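Local coordinates for glycoside hydrolase family protein (Novosphingobium sp. PP1Y, PDB 6Q2F) that probably hydrolyses terminal alpha-L-rhamnose residues from rhamnosylated compounds, at residues A[101-106]-A[111-116]; A[926-931]-A[948-953]. One frame throughout, in Å; residues are numbered along the deposited sequence.

In the fold
Two ways of joining neighbouring pieces of chain are set side by side here. Interaction 1 is short-range and only partly buried: a loop leaving strand 85-91 packs on the first turns of helix 108-124, in the connection between parallel strands 85-91 and 127-131 of the mixed sheet, and mixes apolar contact with a lysine chain laid on a carbonyl oxygen. Interaction 2 joins antiparallel-sheet strands 926-932 and 949-956 through three buried side chains. They share no element; the centres of interactions 1 and 2 are about 54 Å apart. Each adds one water between the segments, held by the lysine ammonium and, weakly, by a loop carbonyl in 101-106/111-116, and by a backbone N and a threonine hydroxyl in 926-931/948-953.

Interaction 1: A[101-106]-A[111-116]; sequences HRLVYM and KDAFRF
M106 and K111 bring the two backbones nearest, CA of M106 lying 5.4 Å from CA of K111, where the irregular segment 101-106 runs toward helix 108-124; CA of L103 and CA of A113 are already 8.5 Å apart. The two side chains of the near pair run nearly perpendicular, with SE of M106, present as selenomethionine, 4.0 Å from CD of K111. The aliphatic part of the lysine also passes over the loop backbone, CD of K111 lying 3.5 Å from O of M106. A bend at chi3 (-56°) turns the chain past this carbonyl, and NZ of K111 gives a 2.8 Å hydrogen bond to a water that in turn donates weakly to M106 O. The same ammonium forms a salt bridge with D485, its stronger partner. Replacing K111 with an alanine is likely to cost D485 this lysine partner and to uncover the selenium on the helix side. Farther back along the loop, CD1 of L103 meets CB of A113 at 4.0 Å, a small buried apolar touch. Around this joint, helix 469-487 supplies D485 and packs M482 and Y483 against M106, while I71 of helix 68-81 touches A113, so the start of helix 108-124 packs against helices 469-487 and 68-81.

Interaction 2: A[926-931]-A[948-953]; sequences KQPELW and GETVVP
P928 faces V952 and T950 across two strands that are not hydrogen-bonded to each other, so the direct contact rests on side chains: P928, T950 and V952 all point toward the opposing strand. CG of P928 lies 3.9 Å from CG2 of V952, the ring and the isopropyl group running alongside in opposite senses. It also lies 4.2 Å from CG2 of T950, the ring and the methyl directed at each other. At chi1 -61° the methyl of T950 lies opposite its backbone N and faces the proline, while OG1 is left to the water and V923. That OG1 bonds to the carbonyl of V923 and accepts from the water at 2.9 Å; the same water takes a hydrogen bond from N of K926 at 2.8 Å. Farther out, F966 and Y943 pack on P928, and F921 touches V952. Both strands have strand 937-946 as a neighbour in the curled antiparallel sheet, while E929 pairs with V965 of strand 961-967 and T950 with F921 of strand 915-921. The apolar touch is thus close but small and directionless, whereas the hydroxyl of buried T950 has definite partners in V923 O and the water, which also ties it to the K926 backbone.

Interaction 1: A[101-106]-A[111-116]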
ATOM      1  N   HIS A 101     -28.273 -18.816 -13.289  1.00 38.13           N
ATOM      2  CA  HIS A 101     -28.847 -17.927 -12.284  1.00 39.98           C
ATOM      3  C   HIS A 101     -27.768 -17.433 -11.325  1.00 43.35           C
ATOM      4  O   HIS A 101     -26.969 -18.224 -10.806  1.00 37.07           O
ATOM      5  CB  HIS A 101     -29.965 -18.621 -11.503  1.00 35.16           C
ATOM      6  CG  HIS A 101     -29.555 -19.930 -10.906  1.00 46.39           C
ATOM      7  ND1 HIS A 101     -29.501 -21.099 -11.635  1.00 47.76           N
ATOM      8  CD2 HIS A 101     -29.186 -20.257  -9.643  1.00 45.50           C
ATOM      9  CE1 HIS A 101     -29.112 -22.090 -10.852  1.00 50.31           C
ATOM     10  NE2 HIS A 101     -28.912 -21.606  -9.638  1.00 47.78           N
ATOM     11  N   ARG A 102     -27.775 -16.127 -11.071  1.00 42.15           N
ATOM     12  CA  ARG A 102     -26.802 -15.533 -10.170  1.00 38.09           C
ATOM     13  C   ARG A 102     -27.024 -16.029  -8.749  1.00 37.86           C
ATOM     14  O   ARG A 102     -28.162 -16.196  -8.299  1.00 36.25           O
ATOM     15  CB  ARG A 102     -26.895 -14.006 -10.212  1.00 36.97           C
ATOM     16  CG  ARG A 102     -26.558 -13.370 -11.571  1.00 33.51           C
ATOM     17  CD  ARG A 102     -26.474 -11.852 -11.404  1.00 36.99           C
ATOM     18  NE  ARG A 102     -26.589 -11.092 -12.655  1.00 38.30           N
ATOM     19  CZ  ARG A 102     -25.559 -10.635 -13.361  1.00 34.83           C
ATOM     20  NH1 ARG A 102     -24.303 -10.864 -12.975  1.00 30.72           N
ATOM     21  NH2 ARG A 102     -25.785  -9.938 -14.460  1.00 31.22           N
ATOM     22  N   LEU A 103     -25.923 -16.281  -8.045  1.00 33.90           N
ATOM     23  CA  LEU A 103     -25.974 -16.662  -6.642  1.00 34.95           C
ATOM     24  C   LEU A 103     -25.821 -15.400  -5.807  1.00 36.59           C
ATOM     25  O   LEU A 103     -24.800 -14.716  -5.902  1.00 33.92           O
ATOM     26  CB  LEU A 103     -24.874 -17.677  -6.325  1.00 30.80           C
ATOM     27  CG  LEU A 103     -24.995 -19.037  -7.025  1.00 36.85           C
ATOM     28  CD1 LEU A 103     -23.799 -19.929  -6.775  1.00 30.78           C
ATOM     29  CD2 LEU A 103     -26.281 -19.741  -6.675  1.00 41.62           C
ATOM     30  N   VAL A 104     -26.840 -15.083  -5.007  1.00 32.55           N
ATOM     31  CA  VAL A 104     -26.856 -13.846  -4.232  1.00 24.53           C
ATOM     32  C   VAL A 104     -26.194 -14.088  -2.879  1.00 27.78           C
ATOM     33  O   VAL A 104     -26.541 -15.037  -2.159  1.00 28.63           O
ATOM     34  CB  VAL A 104     -28.292 -13.322  -4.074  1.00 30.61           C
ATOM     35  CG1 VAL A 104     -28.329 -12.096  -3.153  1.00 29.05           C
ATOM     36  CG2 VAL A 104     -28.846 -12.973  -5.461  1.00 26.97           C
ATOM     37  N   TYR A 105     -25.273 -13.199  -2.520  1.00 25.31           N
ATOM     38  CA  TYR A 105     -24.483 -13.282  -1.294  1.00 24.97           C
ATOM     39  C   TYR A 105     -25.314 -13.675  -0.074  1.00 27.40           C
ATOM     40  O   TYR A 105     -26.300 -13.013   0.252  1.00 27.74           O
ATOM     41  CB  TYR A 105     -23.819 -11.926  -1.060  1.00 25.14           C
ATOM     42  CG  TYR A 105     -22.940 -11.870   0.168  1.00 27.81           C
ATOM     43  CD1 TYR A 105     -21.680 -12.438   0.161  1.00 25.69           C
ATOM     44  CD2 TYR A 105     -23.350 -11.213   1.317  1.00 24.66           C
ATOM     45  CE1 TYR A 105     -20.844 -12.374   1.283  1.00 29.81           C
ATOM     46  CE2 TYR A 105     -22.507 -11.123   2.441  1.00 26.15           C
ATOM     47  CZ  TYR A 105     -21.276 -11.721   2.401  1.00 30.74           C
ATOM     48  OH  TYR A 105     -20.467 -11.665   3.494  1.00 35.01           O
HETATM   49  N   MSE A 106     -24.894 -14.753   0.588  1.00 33.13           N
HETATM   50  CA  MSE A 106     -25.476 -15.291   1.818  1.00 26.80           C
HETATM   51  C   MSE A 106     -26.874 -15.910   1.699  1.00 30.07           C
HETATM   52  O   MSE A 106     -27.455 -16.230   2.721  1.00 33.15           O
HETATM   53  CB  MSE A 106     -25.520 -14.224   2.937  1.00 22.18           C
HETATM   54  CG  MSE A 106     -24.128 -13.956   3.579  1.00 22.73           C
HETATM   55 SE   MSE A 106     -23.349 -15.495   4.514  1.00 33.50          SE
HETATM   56  CE  MSE A 106     -21.440 -14.984   4.454  1.00 30.30           C
ATOM     57  N   LYS A 111     -24.541 -19.835   0.053  1.00 26.21           N
ATOM     58  CA  LYS A 111     -23.840 -20.386   1.207  1.00 29.38           C
ATOM     59  C   LYS A 111     -23.385 -21.805   0.933  1.00 23.72           C
ATOM     60  O   LYS A 111     -22.283 -22.198   1.341  1.00 27.66           O
ATOM     61  CB  LYS A 111     -24.722 -20.309   2.461  1.00 22.57           C
ATOM     62  CG  LYS A 111     -24.935 -18.874   2.946  1.00 27.47           C
ATOM     63  CD  LYS A 111     -25.668 -18.782   4.282  1.00 30.88           C
ATOM     64  CE  LYS A 111     -27.019 -19.485   4.298  1.00 31.27           C
ATOM     65  NZ  LYS A 111     -27.602 -19.361   5.679  1.00 29.64           N
ATOM     66  N   ASP A 112     -24.204 -22.577   0.226  1.00 27.77           N
ATOM     67  CA  ASP A 112     -23.802 -23.932  -0.124  1.00 29.43           C
ATOM     68  C   ASP A 112     -22.621 -23.922  -1.087  1.00 28.11           C
ATOM     69  O   ASP A 112     -21.720 -24.762  -0.977  1.00 28.94           O
ATOM     70  CB  ASP A 112     -24.983 -24.689  -0.723  1.00 33.07           C
ATOM     71  CG  ASP A 112     -24.738 -26.180  -0.777  1.00 39.34           C
ATOM     72  OD1 ASP A 112     -24.363 -26.755   0.277  1.00 43.98           O
ATOM     73  OD2 ASP A 112     -24.888 -26.767  -1.856  1.00 45.64           O
ATOM     74  N   ALA A 113     -22.585 -22.962  -2.009  1.00 30.11           N
ATOM     75  CA  ALA A 113     -21.407 -22.820  -2.860  1.00 31.42           C
ATOM     76  C   ALA A 113     -20.164 -22.521  -2.030  1.00 32.40           C
ATOM     77  O   ALA A 113     -19.119 -23.145  -2.223  1.00 30.84           O
ATOM     78  CB  ALA A 113     -21.630 -21.722  -3.900  1.00 22.52           C
ATOM     79  N   PHE A 114     -20.255 -21.586  -1.092  1.00 25.85           N
ATOM     80  CA  PHE A 114     -19.079 -21.247  -0.301  1.00 26.12           C
ATOM     81  C   PHE A 114     -18.657 -22.416   0.575  1.00 27.57           C
ATOM     82  O   PHE A 114     -17.457 -22.690   0.717  1.00 26.59           O
ATOM     83  CB  PHE A 114     -19.304 -20.000   0.567  1.00 21.87           C
ATOM     84  CG  PHE A 114     -18.052 -19.578   1.281  1.00 28.84           C
ATOM     85  CD1 PHE A 114     -17.136 -18.758   0.646  1.00 31.23           C
ATOM     86  CD2 PHE A 114     -17.749 -20.064   2.545  1.00 29.98           C
ATOM     87  CE1 PHE A 114     -15.945 -18.397   1.272  1.00 30.64           C
ATOM     88  CE2 PHE A 114     -16.560 -19.700   3.183  1.00 27.55           C
ATOM     89  CZ  PHE A 114     -15.660 -18.868   2.540  1.00 25.45           C
ATOM     90  N   ARG A 115     -19.625 -23.093   1.191  1.00 28.05           N
ATOM     91  CA  ARG A 115     -19.317 -24.295   1.957  1.00 26.44           C
ATOM     92  C   ARG A 115     -18.563 -25.301   1.102  1.00 28.23           C
ATOM     93  O   ARG A 115     -17.596 -25.923   1.555  1.00 25.17           O
ATOM     94  CB  ARG A 115     -20.604 -24.922   2.501  1.00 23.24           C
ATOM     95  CG  ARG A 115     -20.373 -26.265   3.187  1.00 32.86           C
ATOM     96  CD  ARG A 115     -21.612 -26.764   3.915  1.00 32.20           C
ATOM     97  NE  ARG A 115     -22.049 -25.814   4.928  1.00 44.71           N
ATOM     98  CZ  ARG A 115     -22.979 -26.063   5.845  1.00 43.06           C
ATOM     99  NH1 ARG A 115     -23.575 -27.246   5.890  1.00 38.64           N
ATOM    100  NH2 ARG A 115     -23.305 -25.126   6.722  1.00 34.86           N
ATOM    101  N   PHE A 116     -19.008 -25.483  -0.136  1.00 24.20           N
ATOM    102  CA  PHE A 116     -18.318 -26.374  -1.053  1.00 22.90           C
ATOM    103  C   PHE A 116     -16.899 -25.902  -1.318  1.00 26.28           C
ATOM    104  O   PHE A 116     -15.971 -26.711  -1.334  1.00 27.71           O
ATOM    105  CB  PHE A 116     -19.089 -26.458  -2.359  1.00 26.49           C
ATOM    106  CG  PHE A 116     -18.495 -27.421  -3.335  1.00 34.19           C
ATOM    107  CD1 PHE A 116     -18.658 -28.785  -3.150  1.00 26.00           C
ATOM    108  CD2 PHE A 116     -17.779 -26.970  -4.431  1.00 31.96           C
ATOM    109  CE1 PHE A 116     -18.126 -29.695  -4.067  1.00 27.30           C
ATOM    110  CE2 PHE A 116     -17.236 -27.872  -5.349  1.00 27.76           C
ATOM    111  CZ  PHE A 116     -17.407 -29.235  -5.157  1.00 27.07           C
TER
HETATM  112  O   HOH W   1     -28.144 -16.653   5.995  1.00 37.90           O

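Interaction 2: A[926-931]-A[948-953]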
ATOM      1  N   LYS A 926      32.567 -20.098   3.535  1.00 33.30           N
ATOM      2  CA  LYS A 926      31.536 -20.844   2.821  1.00 33.08           C
ATOM      3  C   LYS A 926      31.849 -20.879   1.330  1.00 38.56           C
ATOM      4  O   LYS A 926      32.297 -19.882   0.762  1.00 40.55           O
ATOM      5  CB  LYS A 926      30.150 -20.223   3.056  1.00 29.80           C
ATOM      6  CG  LYS A 926      29.674 -20.230   4.520  1.00 28.44           C
ATOM      7  CD  LYS A 926      29.213 -21.630   4.949  1.00 32.53           C
ATOM      8  CE  LYS A 926      28.421 -21.573   6.272  1.00 36.90           C
ATOM      9  NZ  LYS A 926      27.955 -22.921   6.725  1.00 31.12           N
ATOM     10  N   GLN A 927      31.594 -22.008   0.679  1.00 36.72           N
ATOM     11  CA  GLN A 927      31.764 -22.023  -0.764  1.00 35.95           C
ATOM     12  C   GLN A 927      30.446 -21.681  -1.423  1.00 33.53           C
ATOM     13  O   GLN A 927      29.468 -22.425  -1.260  1.00 31.34           O
ATOM     14  CB  GLN A 927      32.312 -23.342  -1.281  1.00 46.51           C
ATOM     15  CG  GLN A 927      31.621 -24.606  -0.908  1.00 58.52           C
ATOM     16  CD  GLN A 927      32.174 -25.744  -1.730  1.00 65.71           C
ATOM     17  OE1 GLN A 927      32.479 -25.559  -2.903  1.00 55.25           O
ATOM     18  NE2 GLN A 927      32.359 -26.909  -1.112  1.00 77.58           N
ATOM     19  N   PRO A 928      30.362 -20.560  -2.121  1.00 32.74           N
ATOM     20  CA  PRO A 928      29.077 -20.127  -2.667  1.00 29.26           C
ATOM     21  C   PRO A 928      28.624 -21.058  -3.769  1.00 37.80           C
ATOM     22  O   PRO A 928      29.434 -21.711  -4.422  1.00 33.99           O
ATOM     23  CB  PRO A 928      29.374 -18.722  -3.204  1.00 27.62           C
ATOM     24  CG  PRO A 928      30.853 -18.715  -3.451  1.00 29.99           C
ATOM     25  CD  PRO A 928      31.460 -19.640  -2.448  1.00 32.65           C
ATOM     26  N   GLU A 929      27.307 -21.132  -3.945  1.00 34.25           N
ATOM     27  CA  GLU A 929      26.699 -21.796  -5.087  1.00 39.40           C
ATOM     28  C   GLU A 929      25.560 -20.930  -5.594  1.00 38.61           C
ATOM     29  O   GLU A 929      24.898 -20.237  -4.812  1.00 31.75           O
ATOM     30  CB  GLU A 929      26.155 -23.181  -4.725  1.00 41.00           C
ATOM     31  CG  GLU A 929      27.219 -24.243  -4.499  1.00 35.79           C
ATOM     32  CD  GLU A 929      26.613 -25.616  -4.235  1.00 46.47           C
ATOM     33  OE1 GLU A 929      25.505 -25.679  -3.648  1.00 48.99           O
ATOM     34  OE2 GLU A 929      27.235 -26.627  -4.633  1.00 54.33           O
ATOM     35  N   LEU A 930      25.348 -20.956  -6.911  1.00 34.20           N
ATOM     36  CA  LEU A 930      24.154 -20.334  -7.473  1.00 32.56           C
ATOM     37  C   LEU A 930      22.984 -21.302  -7.411  1.00 37.05           C
ATOM     38  O   LEU A 930      23.103 -22.456  -7.837  1.00 41.73           O
ATOM     39  CB  LEU A 930      24.367 -19.908  -8.923  1.00 31.18           C
ATOM     40  CG  LEU A 930      25.516 -18.964  -9.222  1.00 36.15           C
ATOM     41  CD1 LEU A 930      25.557 -18.648 -10.715  1.00 30.92           C
ATOM     42  CD2 LEU A 930      25.394 -17.713  -8.385  1.00 29.52           C
ATOM     43  N   TRP A 931      21.847 -20.830  -6.896  1.00 33.77           N
ATOM     44  CA  TRP A 931      20.599 -21.585  -6.916  1.00 27.31           C
ATOM     45  C   TRP A 931      19.624 -20.905  -7.861  1.00 29.13           C
ATOM     46  O   TRP A 931      19.393 -19.701  -7.757  1.00 31.98           O
ATOM     47  CB  TRP A 931      19.979 -21.695  -5.523  1.00 27.07           C
ATOM     48  CG  TRP A 931      20.748 -22.535  -4.566  1.00 29.12           C
ATOM     49  CD1 TRP A 931      22.101 -22.712  -4.530  1.00 33.99           C
ATOM     50  CD2 TRP A 931      20.212 -23.324  -3.491  1.00 31.43           C
ATOM     51  NE1 TRP A 931      22.441 -23.565  -3.503  1.00 33.50           N
ATOM     52  CE2 TRP A 931      21.301 -23.950  -2.848  1.00 30.97           C
ATOM     53  CE3 TRP A 931      18.914 -23.575  -3.023  1.00 27.34           C
ATOM     54  CZ2 TRP A 931      21.140 -24.801  -1.760  1.00 31.68           C
ATOM     55  CZ3 TRP A 931      18.750 -24.418  -1.935  1.00 28.66           C
ATOM     56  CH2 TRP A 931      19.859 -25.023  -1.312  1.00 31.75           C
ATOM     57  N   GLY A 948      37.879 -10.813   4.802  1.00 35.99           N
ATOM     58  CA  GLY A 948      36.554 -10.614   5.364  1.00 32.97           C
ATOM     59  C   GLY A 948      35.421 -10.641   4.362  1.00 34.24           C
ATOM     60  O   GLY A 948      34.275 -10.387   4.737  1.00 39.00           O
ATOM     61  N   GLU A 949      35.701 -10.943   3.096  1.00 35.97           N
ATOM     62  CA  GLU A 949      34.670 -10.976   2.070  1.00 30.98           C
ATOM     63  C   GLU A 949      34.919 -12.139   1.121  1.00 34.60           C
ATOM     64  O   GLU A 949      36.016 -12.689   1.054  1.00 36.33           O
ATOM     65  CB  GLU A 949      34.633  -9.672   1.269  1.00 35.01           C
ATOM     66  CG  GLU A 949      35.927  -9.495   0.472  1.00 46.13           C
ATOM     67  CD  GLU A 949      35.900  -8.335  -0.491  1.00 45.78           C
ATOM     68  OE1 GLU A 949      34.851  -7.672  -0.603  1.00 43.86           O
ATOM     69  OE2 GLU A 949      36.951  -8.092  -1.133  1.00 49.88           O
ATOM     70  N   THR A 950      33.879 -12.500   0.383  1.00 38.21           N
ATOM     71  CA  THR A 950      33.974 -13.457  -0.706  1.00 37.67           C
ATOM     72  C   THR A 950      33.680 -12.707  -1.996  1.00 38.24           C
ATOM     73  O   THR A 950      32.701 -11.961  -2.070  1.00 29.85           O
ATOM     74  CB  THR A 950      32.993 -14.618  -0.513  1.00 35.66           C
ATOM     75  OG1 THR A 950      33.305 -15.297   0.709  1.00 35.84           O
ATOM     76  CG2 THR A 950      33.076 -15.619  -1.688  1.00 32.47           C
ATOM     77  N   VAL A 951      34.524 -12.891  -2.988  1.00 32.52           N
ATOM     78  CA  VAL A 951      34.354 -12.255  -4.275  1.00 40.30           C
ATOM     79  C   VAL A 951      33.967 -13.317  -5.286  1.00 47.17           C
ATOM     80  O   VAL A 951      34.614 -14.320  -5.416  1.00 36.92           O
ATOM     81  CB  VAL A 951      35.604 -11.516  -4.732  1.00 42.53           C
ATOM     82  CG1 VAL A 951      35.314 -10.682  -5.936  1.00 40.62           C
ATOM     83  CG2 VAL A 951      36.131 -10.647  -3.631  1.00 36.65           C
ATOM     84  N   VAL A 952      32.875 -13.084  -5.985  1.00 43.04           N
ATOM     85  CA  VAL A 952      32.386 -14.049  -6.933  1.00 35.77           C
ATOM     86  C   VAL A 952      32.162 -13.433  -8.268  1.00 40.26           C
ATOM     87  O   VAL A 952      31.465 -12.468  -8.358  1.00 37.91           O
ATOM     88  CB  VAL A 952      31.055 -14.617  -6.453  1.00 41.25           C
ATOM     89  CG1 VAL A 952      30.534 -15.676  -7.385  1.00 39.34           C
ATOM     90  CG2 VAL A 952      31.199 -15.166  -5.069  1.00 38.68           C
ATOM     91  N   PRO A 953      32.724 -13.974  -9.329  1.00 34.83           N
ATOM     92  CA  PRO A 953      32.449 -13.390 -10.637  1.00 35.05           C
ATOM     93  C   PRO A 953      31.070 -13.873 -11.083  1.00 34.99           C
ATOM     94  O   PRO A 953      30.822 -15.042 -11.074  1.00 41.53           O
ATOM     95  CB  PRO A 953      33.538 -13.952 -11.516  1.00 36.48           C
ATOM     96  CG  PRO A 953      33.961 -15.187 -10.850  1.00 39.96           C
ATOM     97  CD  PRO A 953      33.787 -14.972  -9.390  1.00 40.11           C
TER
HETATM   98  O   HOH W   2      32.331 -17.616   2.184  1.00 31.61           O